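Putative O-methyltransferase (Klebsiella pneumoniae subsp. pneumoniae, PDB 3TFW) probably transfers a methyl group from S-adenosylmethionine to an oxygen atom of its substrate. Local coordinates at residues N149-L157 and Q192-L203. Numbering follows the deposited sequence.
Sequences NPHYLRWAL and QFIEMMGAEPRL
Met196, a selenomethionine, lays its side chain across helix 149-158 as a knob among Pro150, Leu153, Arg154 and Leu157. Its chain runs extended, with CG anti to the backbone N (chi1 -178°). This carries SE to 3.4 Å from Pro150 O and CE to 3.6 Å from Arg154 N. Pro150 O and Arg154 N are themselves paired by a helical hydrogen bond. Leu153 meets Met196 tip to tip. Leu153 CD2 also lies 3.8 Å from Met197 CE, and the Leu153 and Met197 side chains cross at about a right angle. Phe193 packs against the start of helix 149-158. Asn149 ND2 sits over the centre of one ring face, 3.6 Å above the plane, with amide and ring planes 66° apart. At the far end, Leu157 CD2 meets Leu203 CD2 tip to tip at 3.8 Å and also lies over one face of the Arg202 guanidinium. Arg202 NH2 gives a weak hydrogen bond to Leu157 O (3.0 Å). The axes of the short helical segments come within 8.7 Å and run 34° from parallel. Together the helices pack side by side on the mixed sheet of this Rossmann-like methyltransferase fold: Phe193 touches strands 139-142 and 217-224, Ala156 touches strand 165-169, and Trp155 reaches helix 124-129.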
loop_
_atom_site.group_PDB
_atom_site.type_symbol
_atom_site.label_atom_id
_atom_site.label_comp_id
_atom_site.label_asym_id
_atom_site.label_seq_id
_atom_site.Cartn_x
_atom_site.Cartn_y
_atom_site.Cartn_z
ATOM N N ASN A 149 4.378 -21.194 1.604
ATOM C CA ASN A 149 3.463 -20.116 1.221
ATOM C C ASN A 149 2.132 -20.541 0.592
ATOM O O ASN A 149 1.086 -20.050 1.018
ATOM C CB ASN A 149 4.168 -19.059 0.355
ATOM C CG ASN A 149 4.606 -17.858 1.178
ATOM O OD1 ASN A 149 5.096 -18.009 2.308
ATOM N ND2 ASN A 149 4.397 -16.656 0.636
ATOM N N PRO A 150 2.151 -21.471 -0.392
ATOM C CA PRO A 150 0.852 -21.802 -0.980
ATOM C C PRO A 150 -0.095 -22.459 0.028
ATOM O O PRO A 150 -1.303 -22.241 -0.046
ATOM C CB PRO A 150 1.199 -22.751 -2.134
ATOM C CG PRO A 150 2.591 -23.204 -1.870
ATOM C CD PRO A 150 3.265 -22.154 -1.080
ATOM N N HIS A 151 0.453 -23.224 0.973
ATOM C CA HIS A 151 -0.353 -23.822 2.045
ATOM C C HIS A 151 -0.951 -22.762 2.965
ATOM O O HIS A 151 -2.107 -22.865 3.389
ATOM C CB HIS A 151 0.486 -24.814 2.868
ATOM C CG HIS A 151 1.008 -25.968 2.070
ATOM N ND1 HIS A 151 0.190 -26.953 1.565
ATOM C CD2 HIS A 151 2.270 -26.302 1.706
ATOM C CE1 HIS A 151 0.923 -27.840 0.915
ATOM N NE2 HIS A 151 2.188 -27.467 0.982
ATOM N N TYR A 152 -0.147 -21.749 3.282
ATOM C CA TYR A 152 -0.616 -20.631 4.086
ATOM C C TYR A 152 -1.756 -19.888 3.394
ATOM O O TYR A 152 -2.735 -19.516 4.040
ATOM C CB TYR A 152 0.538 -19.688 4.434
ATOM C CG TYR A 152 1.603 -20.359 5.268
ATOM C CD1 TYR A 152 1.255 -21.258 6.276
ATOM C CD2 TYR A 152 2.959 -20.132 5.024
ATOM C CE1 TYR A 152 2.217 -21.908 7.031
ATOM C CE2 TYR A 152 3.942 -20.772 5.794
ATOM C CZ TYR A 152 3.552 -21.656 6.788
ATOM O OH TYR A 152 4.493 -22.289 7.557
ATOM N N LEU A 153 -1.654 -19.716 2.076
ATOM C CA LEU A 153 -2.724 -19.064 1.315
ATOM C C LEU A 153 -4.039 -19.853 1.363
ATOM O O LEU A 153 -5.122 -19.270 1.487
ATOM C CB LEU A 153 -2.299 -18.812 -0.143
ATOM C CG LEU A 153 -3.238 -17.952 -1.019
ATOM C CD1 LEU A 153 -3.670 -16.631 -0.344
ATOM C CD2 LEU A 153 -2.578 -17.653 -2.360
ATOM N N ARG A 154 -3.939 -21.177 1.257
ATOM C CA ARG A 154 -5.121 -22.038 1.341
ATOM C C ARG A 154 -5.842 -21.867 2.682
ATOM O O ARG A 154 -7.058 -21.667 2.711
ATOM C CB ARG A 154 -4.749 -23.505 1.092
ATOM C CG ARG A 154 -5.922 -24.473 1.276
ATOM C CD ARG A 154 -5.536 -25.912 0.927
ATOM N NE ARG A 154 -4.665 -26.506 1.933
ATOM C CZ ARG A 154 -3.361 -26.680 1.761
ATOM N NH1 ARG A 154 -2.789 -26.318 0.619
ATOM N NH2 ARG A 154 -2.627 -27.216 2.720
ATOM N N TRP A 155 -5.084 -21.918 3.777
ATOM C CA TRP A 155 -5.634 -21.686 5.122
ATOM C C TRP A 155 -6.157 -20.257 5.304
ATOM O O TRP A 155 -7.195 -20.044 5.947
ATOM C CB TRP A 155 -4.592 -22.032 6.195
ATOM C CG TRP A 155 -4.475 -23.497 6.406
ATOM C CD1 TRP A 155 -3.405 -24.298 6.095
ATOM C CD2 TRP A 155 -5.473 -24.356 6.961
ATOM N NE1 TRP A 155 -3.680 -25.604 6.435
ATOM C CE2 TRP A 155 -4.941 -25.670 6.965
ATOM C CE3 TRP A 155 -6.763 -24.144 7.464
ATOM C CZ2 TRP A 155 -5.658 -26.773 7.452
ATOM C CZ3 TRP A 155 -7.482 -25.241 7.949
ATOM C CH2 TRP A 155 -6.922 -26.542 7.940
ATOM N N ALA A 156 -5.452 -19.281 4.729
ATOM C CA ALA A 156 -5.891 -17.874 4.774
ATOM C C ALA A 156 -7.277 -17.762 4.140
ATOM O O ALA A 156 -8.173 -17.125 4.696
ATOM C CB ALA A 156 -4.886 -16.935 4.033
ATOM N N LEU A 157 -7.456 -18.424 3.000
ATOM C CA LEU A 157 -8.730 -18.362 2.286
ATOM C C LEU A 157 -9.844 -19.030 3.083
ATOM O O LEU A 157 -10.969 -18.535 3.124
ATOM C CB LEU A 157 -8.605 -18.959 0.880
ATOM C CG LEU A 157 -8.056 -18.002 -0.176
ATOM C CD1 LEU A 157 -7.459 -18.782 -1.365
ATOM C CD2 LEU A 157 -9.112 -16.989 -0.644
ATOM N N GLN A 192 4.587 -20.439 -6.651
ATOM C CA GLN A 192 3.352 -21.205 -6.477
ATOM C C GLN A 192 2.260 -20.341 -5.835
ATOM O O GLN A 192 1.108 -20.377 -6.259
ATOM C CB GLN A 192 3.588 -22.399 -5.557
ATOM C CG GLN A 192 4.000 -23.705 -6.194
ATOM C CD GLN A 192 3.881 -24.828 -5.191
ATOM O OE1 GLN A 192 4.757 -25.013 -4.342
ATOM N NE2 GLN A 192 2.768 -25.553 -5.244
ATOM N N PHE A 193 2.646 -19.616 -4.787
ATOM C CA PHE A 193 1.805 -18.656 -4.051
ATOM C C PHE A 193 1.205 -17.568 -4.956
ATOM O O PHE A 193 -0.015 -17.368 -4.979
ATOM C CB PHE A 193 2.682 -18.040 -2.955
ATOM C CG PHE A 193 2.021 -16.974 -2.131
ATOM C CD1 PHE A 193 1.119 -17.306 -1.126
ATOM C CD2 PHE A 193 2.365 -15.637 -2.312
ATOM C CE1 PHE A 193 0.533 -16.309 -0.331
ATOM C CE2 PHE A 193 1.794 -14.636 -1.518
ATOM C CZ PHE A 193 0.872 -14.982 -0.524
ATOM N N ILE A 194 2.066 -16.873 -5.697
ATOM C CA ILE A 194 1.630 -15.828 -6.625
ATOM C C ILE A 194 0.704 -16.390 -7.716
ATOM O O ILE A 194 -0.361 -15.829 -7.993
ATOM C CB ILE A 194 2.844 -15.062 -7.225
ATOM C CG1 ILE A 194 3.461 -14.157 -6.155
ATOM C CG2 ILE A 194 2.423 -14.228 -8.442
ATOM C CD1 ILE A 194 4.921 -13.795 -6.403
ATOM N N GLU A 195 1.090 -17.520 -8.299
ATOM C CA GLU A 195 0.287 -18.152 -9.343
ATOM C C GLU A 195 -1.076 -18.647 -8.839
ATOM O O GLU A 195 -2.084 -18.469 -9.516
ATOM C CB GLU A 195 1.085 -19.262 -10.029
ATOM C CG GLU A 195 2.117 -18.674 -11.008
ATOM C CD GLU A 195 3.238 -19.630 -11.376
ATOM O OE1 GLU A 195 3.153 -20.837 -11.043
ATOM O OE2 GLU A 195 4.217 -19.156 -11.996
HETATM N N MSE A 196 -1.092 -19.247 -7.648
HETATM C CA MSE A 196 -2.323 -19.666 -6.980
HETATM C C MSE A 196 -3.228 -18.451 -6.773
HETATM O O MSE A 196 -4.431 -18.502 -7.047
HETATM C CB MSE A 196 -1.974 -20.312 -5.630
HETATM C CG MSE A 196 -3.147 -20.851 -4.837
HETATM SE SE MSE A 196 -2.616 -21.530 -3.057
HETATM C CE MSE A 196 -4.386 -21.546 -2.252
HETATM N N MSE A 197 -2.634 -17.366 -6.292
HETATM C CA MSE A 197 -3.359 -16.129 -6.028
HETATM C C MSE A 197 -3.990 -15.564 -7.303
HETATM O O MSE A 197 -5.164 -15.191 -7.314
HETATM C CB MSE A 197 -2.416 -15.108 -5.396
HETATM C CG MSE A 197 -3.020 -13.743 -5.079
HETATM SE SE MSE A 197 -1.764 -12.690 -3.979
HETATM C CE MSE A 197 -1.676 -13.957 -2.509
ATOM N N GLY A 198 -3.209 -15.523 -8.378
ATOM C CA GLY A 198 -3.691 -15.004 -9.660
ATOM C C GLY A 198 -4.815 -15.808 -10.290
ATOM O O GLY A 198 -5.644 -15.252 -11.023
ATOM N N ALA A 199 -4.858 -17.106 -9.992
ATOM C CA ALA A 199 -5.840 -18.022 -10.583
ATOM C C ALA A 199 -7.086 -18.209 -9.717
ATOM O O ALA A 199 -8.028 -18.900 -10.112
ATOM C CB ALA A 199 -5.195 -19.355 -10.864
ATOM N N GLU A 200 -7.083 -17.588 -8.535
ATOM C CA GLU A 200 -8.188 -17.685 -7.581
ATOM C C GLU A 200 -9.220 -16.569 -7.792
ATOM O O GLU A 200 -8.943 -15.408 -7.490
ATOM C CB GLU A 200 -7.640 -17.641 -6.142
ATOM C CG GLU A 200 -8.700 -17.678 -5.047
ATOM C CD GLU A 200 -9.589 -18.899 -5.159
ATOM O OE1 GLU A 200 -9.088 -20.024 -4.945
ATOM O OE2 GLU A 200 -10.788 -18.726 -5.465
ATOM N N PRO A 201 -10.429 -16.914 -8.295
ATOM C CA PRO A 201 -11.459 -15.885 -8.513
ATOM C C PRO A 201 -11.945 -15.199 -7.231
ATOM O O PRO A 201 -12.438 -14.077 -7.293
ATOM C CB PRO A 201 -12.609 -16.659 -9.182
ATOM C CG PRO A 201 -12.364 -18.082 -8.859
ATOM C CD PRO A 201 -10.877 -18.243 -8.751
ATOM N N ARG A 202 -11.794 -15.868 -6.088
ATOM C CA ARG A 202 -12.157 -15.276 -4.802
ATOM C C ARG A 202 -11.178 -14.169 -4.359
ATOM O O ARG A 202 -11.395 -13.539 -3.333
ATOM C CB ARG A 202 -12.237 -16.357 -3.722
ATOM C CG ARG A 202 -13.452 -17.287 -3.853
ATOM C CD ARG A 202 -13.303 -18.495 -2.949
ATOM N NE ARG A 202 -13.290 -18.128 -1.533
ATOM C CZ ARG A 202 -12.756 -18.879 -0.574
ATOM N NH1 ARG A 202 -12.184 -20.033 -0.873
ATOM N NH2 ARG A 202 -12.792 -18.472 0.685
ATOM N N LEU A 203 -10.107 -13.952 -5.124
ATOM C CA LEU A 203 -9.138 -12.892 -4.822
ATOM C C LEU A 203 -9.004 -11.843 -5.930
ATOM O O LEU A 203 -9.017 -12.177 -7.120
ATOM C CB LEU A 203 -7.762 -13.493 -4.515
ATOM C CG LEU A 203 -7.648 -14.396 -3.282
ATOM C CD1 LEU A 203 -6.281 -15.068 -3.241
ATOM C CD2 LEU A 203 -7.898 -13.618 -1.988
#